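Local coordinates for uncharacterized protein AF_1796 (Archaeoglobus fulgidus, PDB 1VIM) that is of unknown function but probably binds a phosphosugar or related carbohydrate derivative and may act as an isomerase, at residues A[34-39]-A[136-141]; A[51-56]-A[103-108]. All blocks are in the same frame, centred on the assembly; numbering follows the deposited sequence. Where two conformers were deposited one is given.

Contact 1: residues A[34-39]-A[136-141]; sequences LETVGE and VVMVVK
T36 leads the apolar packing of helix 34-46 on strand 136-139 with its methyl group: CG2 lies 3.7 Å from CG1 of V136, and the two side chains run past one another in opposite senses. The methyl also reaches the sulfur of M138, with CG2 to SD at 3.9 Å, and packs closely on the main chain, 3.2 Å from CG2 to the carbonyl O of V137. In T36 the hydroxyl OG1 lies beside the backbone N and CG2 anti to it, which sets the methyl toward the strand. One turn further along, the CB of E39 rests on V136 CG2 at 3.9 Å, so the two methyls of this valine serve two successive helical turns.

M138 does not aim its CB at the helix; bends at chi2 and chi3 (70° and -118°) swing its thioether over, until CE meets V37 CG2 at 3.9 Å, the two chains crossing at a slant. Within this chain strand 136-139 is an outermost strand of the parallel sheet of the SIS fold, and the axis of residues 34-39 comes within 8.3 Å of that of the strand, at 130°. F169 of helix 160-181 touches both V37 and M138, while L14 of the second subunit packs on V37.

At the start of the helix, D33 OD1 accepts a hydrogen bond from T36 N.

Contact 2: residues A[51-56]-A[103-108]; sequences FVIGAG and TSVVNI
The backbones come nearest where G54 passes V105 of helix 103-115, with 6.1 Å between the two CA atoms. I53, described here in one of its two deposited conformers, points its CB toward the helix and, with CG1 anti to its backbone N (chi1 -176°) and the chain extended beyond, reaches I108 with its tip. There CD1 of I53 sits 3.6 Å from CG2 of I108 and 3.7 Å from CG1, meeting both branches of the isoleucine.

V105 works through a single methyl. Its CG2 is 3.7 Å from the backbone N of A55 and 3.9 Å from CA of G54; these main-chain atoms are its nearest neighbours, with side chains of I53 and A55 a little farther off. L130 of helix 129-133 also touches V105. Nearer the start of the helix, S104 OG approaches A55 CB at 3.7 Å; the hydroxyl also makes a weak hydrogen bond with the carbonyl O of E196 of the second subunit.

Both segments belong to the SIS domain, an alpha/beta fold with helices packed on a parallel sheet. Here a helix covers the region where strand 50-53 gives way to a glycine-rich turn with G54 and G56 leading into helix 56-71, a pattern consistent with a strand-turn-helix.

From the N terminus the chain runs through helix 34-46, which supplies the first half of contact 1, and, after a short connection, into strand 50-53, which opens contact 2. Helix 103-115 closes that inner loop, with 46 residues between the segments. The outer loop closes only when strand 136-139 meets the helix, so contact 2 is nested inside contact 1. Both contacts reach the same parallel sheet: contact 1 ties a helix to an outermost strand, contact 2 ties another helix to an inner one. Their centres are 19 Å apart and their nearest atoms about 11 Å, without touching. The second subunit reaches both.

Contact 1: residues A[34-39]-A[136-141]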
loop_
_atom_site.group_PDB
_atom_site.type_symbol
_atom_site.label_atom_id
_atom_site.label_comp_id
_atom_site.label_asym_id
_atom_site.label_seq_id
_atom_site.Cartn_x
_atom_site.Cartn_y
_atom_site.Cartn_z
ATOM N N LEU A 34 19.574 15.726 22.899
ATOM C CA LEU A 34 20.648 15.356 21.979
ATOM C C LEU A 34 21.287 14.021 22.355
ATOM O O LEU A 34 21.764 13.300 21.490
ATOM C CB LEU A 34 21.707 16.465 21.910
ATOM C CG LEU A 34 21.167 17.803 21.393
ATOM C CD1 LEU A 34 22.200 18.922 21.534
ATOM C CD2 LEU A 34 20.751 17.652 19.942
ATOM N N GLU A 35 21.283 13.700 23.650
ATOM C CA GLU A 35 21.802 12.422 24.145
ATOM C C GLU A 35 20.941 11.295 23.563
ATOM O O GLU A 35 21.442 10.280 23.068
ATOM C CB GLU A 35 21.744 12.382 25.683
ATOM C CG GLU A 35 22.779 13.240 26.389
ATOM C CD GLU A 35 22.583 13.285 27.900
ATOM O OE1 GLU A 35 22.601 12.212 28.546
ATOM O OE2 GLU A 35 22.408 14.398 28.445
ATOM N N THR A 36 19.626 11.494 23.606
ATOM C CA THR A 36 18.712 10.506 23.080
ATOM C C THR A 36 18.839 10.357 21.556
ATOM O O THR A 36 18.796 9.254 21.038
ATOM C CB THR A 36 17.275 10.847 23.496
ATOM O OG1 THR A 36 17.243 10.983 24.929
ATOM C CG2 THR A 36 16.397 9.677 23.253
ATOM N N VAL A 37 19.043 11.459 20.849
ATOM C CA VAL A 37 19.308 11.384 19.428
ATOM C C VAL A 37 20.523 10.477 19.187
ATOM O O VAL A 37 20.475 9.602 18.335
ATOM C CB VAL A 37 19.563 12.774 18.838
ATOM C CG1 VAL A 37 20.102 12.669 17.409
ATOM C CG2 VAL A 37 18.276 13.617 18.900
ATOM N N GLY A 38 21.606 10.680 19.941
ATOM C CA GLY A 38 22.773 9.829 19.788
ATOM C C GLY A 38 22.487 8.352 20.024
ATOM O O GLY A 38 23.009 7.487 19.292
ATOM N N GLU A 39 21.679 8.046 21.049
ATOM C CA GLU A 39 21.321 6.653 21.378
ATOM C C GLU A 39 20.501 6.033 20.243
ATOM O O GLU A 39 20.676 4.859 19.888
ATOM C CB GLU A 39 20.530 6.572 22.691
ATOM C CG GLU A 39 21.352 6.915 23.925
ATOM C CD GLU A 39 20.488 7.224 25.132
ATOM O OE1 GLU A 39 19.242 7.076 25.048
ATOM O OE2 GLU A 39 21.062 7.621 26.178
ATOM N N VAL A 136 14.944 3.030 23.628
ATOM C CA VAL A 136 15.217 4.450 23.476
ATOM C C VAL A 136 13.871 5.111 23.243
ATOM O O VAL A 136 13.088 4.679 22.372
ATOM C CB VAL A 136 16.141 4.742 22.263
ATOM C CG1 VAL A 136 16.265 6.217 22.019
ATOM C CG2 VAL A 136 17.526 4.118 22.478
ATOM N N VAL A 137 13.582 6.120 24.051
ATOM C CA VAL A 137 12.344 6.883 23.956
ATOM C C VAL A 137 12.720 8.251 23.404
ATOM O O VAL A 137 13.336 9.066 24.110
ATOM C CB VAL A 137 11.668 7.013 25.333
ATOM C CG1 VAL A 137 10.403 7.861 25.246
ATOM C CG2 VAL A 137 11.409 5.625 25.921
ATOM N N MET A 138 12.399 8.478 22.130
ATOM C CA MET A 138 12.730 9.711 21.458
ATOM C C MET A 138 11.513 10.618 21.503
ATOM O O MET A 138 10.539 10.418 20.762
ATOM C CB MET A 138 13.197 9.388 20.032
ATOM C CG MET A 138 13.663 10.564 19.219
ATOM S SD MET A 138 15.255 11.236 19.822
ATOM C CE MET A 138 14.744 12.825 20.269
ATOM N N VAL A 139 11.532 11.567 22.440
ATOM C CA VAL A 139 10.354 12.378 22.690
ATOM C C VAL A 139 10.288 13.525 21.716
ATOM O O VAL A 139 11.200 14.342 21.618
ATOM C CB VAL A 139 10.337 12.902 24.126
ATOM C CG1 VAL A 139 9.087 13.738 24.349
ATOM C CG2 VAL A 139 10.374 11.730 25.103
ATOM N N VAL A 140 9.210 13.539 20.946
ATOM C CA VAL A 140 8.902 14.612 20.021
ATOM C C VAL A 140 7.479 15.000 20.341
ATOM O O VAL A 140 6.563 14.234 20.088
ATOM C CB VAL A 140 9.027 14.146 18.534
ATOM C CG1 VAL A 140 8.701 15.264 17.607
ATOM C CG2 VAL A 140 10.471 13.615 18.256
ATOM N N LYS A 141 7.298 16.162 20.957
ATOM C CA LYS A 141 5.952 16.592 21.409
ATOM C C LYS A 141 5.058 17.025 20.279
ATOM O O LYS A 141 5.523 17.621 19.310
ATOM C CB LYS A 141 6.059 17.816 22.324
ATOM C CG LYS A 141 6.995 17.675 23.478
ATOM C CD LYS A 141 6.517 16.584 24.426
ATOM C CE LYS A 141 5.334 17.034 25.257
ATOM N NZ LYS A 141 4.512 15.882 25.752
#

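Contact 2: residues A[51-56]-A[103-108]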
loop_
_atom_site.group_PDB
_atom_site.type_symbol
_atom_site.label_atom_id
_atom_site.label_comp_id
_atom_site.label_asym_id
_atom_site.label_seq_id
_atom_site.Cartn_x
_atom_site.Cartn_y
_atom_site.Cartn_z
ATOM N N PHE A 51 13.419 -2.105 11.190
ATOM C CA PHE A 51 12.030 -2.242 10.804
ATOM C C PHE A 51 11.302 -1.010 11.296
ATOM O O PHE A 51 11.605 -0.524 12.410
ATOM C CB PHE A 51 11.417 -3.480 11.462
ATOM C CG PHE A 51 11.941 -4.802 10.931
ATOM C CD1 PHE A 51 13.266 -5.207 11.135
ATOM C CD2 PHE A 51 11.088 -5.679 10.265
ATOM C CE1 PHE A 51 13.724 -6.427 10.640
ATOM C CE2 PHE A 51 11.531 -6.907 9.806
ATOM C CZ PHE A 51 12.839 -7.276 9.969
ATOM N N VAL A 52 10.341 -0.499 10.518
ATOM C CA VAL A 52 9.592 0.689 10.951
ATOM C C VAL A 52 8.100 0.420 10.956
ATOM O O VAL A 52 7.595 -0.391 10.149
ATOM C CB VAL A 52 9.881 1.936 10.100
ATOM C CG1 VAL A 52 11.380 2.173 10.005
ATOM C CG2 VAL A 52 9.214 1.817 8.735
ATOM N N ILE A 53 7.377 1.093 11.858
ATOM C CA ILE A 53 5.919 0.947 11.891
ATOM C C ILE A 53 5.257 2.208 12.394
ATOM O O ILE A 53 5.749 2.839 13.335
ATOM C CB ILE A 53 5.470 -0.273 12.744
ATOM C CG1 ILE A 53 3.938 -0.444 12.676
ATOM C CG2 ILE A 53 5.920 -0.127 14.212
ATOM C CD1 ILE A 53 3.450 -1.713 13.296
ATOM N N GLY A 54 4.137 2.570 11.766
ATOM C CA GLY A 54 3.169 3.497 12.335
ATOM C C GLY A 54 1.819 3.192 11.741
ATOM O O GLY A 54 1.747 2.505 10.718
ATOM N N ALA A 55 0.768 3.664 12.400
ATOM C CA ALA A 55 -0.582 3.489 11.882
ATOM C C ALA A 55 -1.042 4.766 11.215
ATOM O O ALA A 55 -0.659 5.850 11.608
ATOM C CB ALA A 55 -1.531 3.155 13.006
ATOM N N GLY A 56 -1.867 4.644 10.187
ATOM C CA GLY A 56 -2.451 5.834 9.563
ATOM C C GLY A 56 -1.396 6.817 9.081
ATOM O O GLY A 56 -0.401 6.455 8.450
ATOM N N THR A 103 -3.053 1.277 19.071
ATOM C CA THR A 103 -3.207 -0.127 19.437
ATOM C C THR A 103 -2.364 -1.060 18.574
ATOM O O THR A 103 -1.628 -1.923 19.088
ATOM C CB THR A 103 -4.684 -0.525 19.350
ATOM O OG1 THR A 103 -5.440 0.405 20.139
ATOM C CG2 THR A 103 -4.911 -1.898 19.975
ATOM N N SER A 104 -2.425 -0.868 17.265
ATOM C CA SER A 104 -1.698 -1.774 16.383
ATOM C C SER A 104 -0.185 -1.678 16.601
ATOM O O SER A 104 0.511 -2.695 16.604
ATOM C CB SER A 104 -2.079 -1.501 14.938
ATOM O OG SER A 104 -1.738 -0.182 14.610
ATOM N N VAL A 105 0.296 -0.464 16.844
ATOM C CA VAL A 105 1.727 -0.222 17.012
ATOM C C VAL A 105 2.201 -0.798 18.350
ATOM O O VAL A 105 3.246 -1.455 18.417
ATOM C CB VAL A 105 2.029 1.279 16.883
ATOM C CG1 VAL A 105 3.482 1.609 17.242
ATOM C CG2 VAL A 105 1.697 1.755 15.476
ATOM N N VAL A 106 1.408 -0.617 19.404
ATOM C CA VAL A 106 1.744 -1.220 20.692
ATOM C C VAL A 106 1.760 -2.752 20.614
ATOM O O VAL A 106 2.700 -3.401 21.092
ATOM C CB VAL A 106 0.765 -0.716 21.766
ATOM C CG1 VAL A 106 0.856 -1.530 23.063
ATOM C CG2 VAL A 106 1.030 0.776 22.063
ATOM N N ASN A 107 0.743 -3.333 19.973
ATOM C CA ASN A 107 0.670 -4.795 19.904
ATOM C C ASN A 107 1.847 -5.385 19.110
ATOM O O ASN A 107 2.461 -6.382 19.534
ATOM C CB ASN A 107 -0.668 -5.242 19.306
ATOM C CG ASN A 107 -1.840 -4.976 20.234
ATOM O OD1 ASN A 107 -1.660 -4.701 21.426
ATOM N ND2 ASN A 107 -3.054 -5.081 19.684
ATOM N N ILE A 108 2.163 -4.777 17.968
ATOM C CA ILE A 108 3.285 -5.231 17.146
ATOM C C ILE A 108 4.596 -5.062 17.907
ATOM O O ILE A 108 5.456 -5.957 17.870
ATOM C CB ILE A 108 3.344 -4.412 15.840
ATOM C CG1 ILE A 108 2.207 -4.811 14.890
ATOM C CG2 ILE A 108 4.713 -4.512 15.170
ATOM C CD1 ILE A 108 2.308 -6.168 14.252
#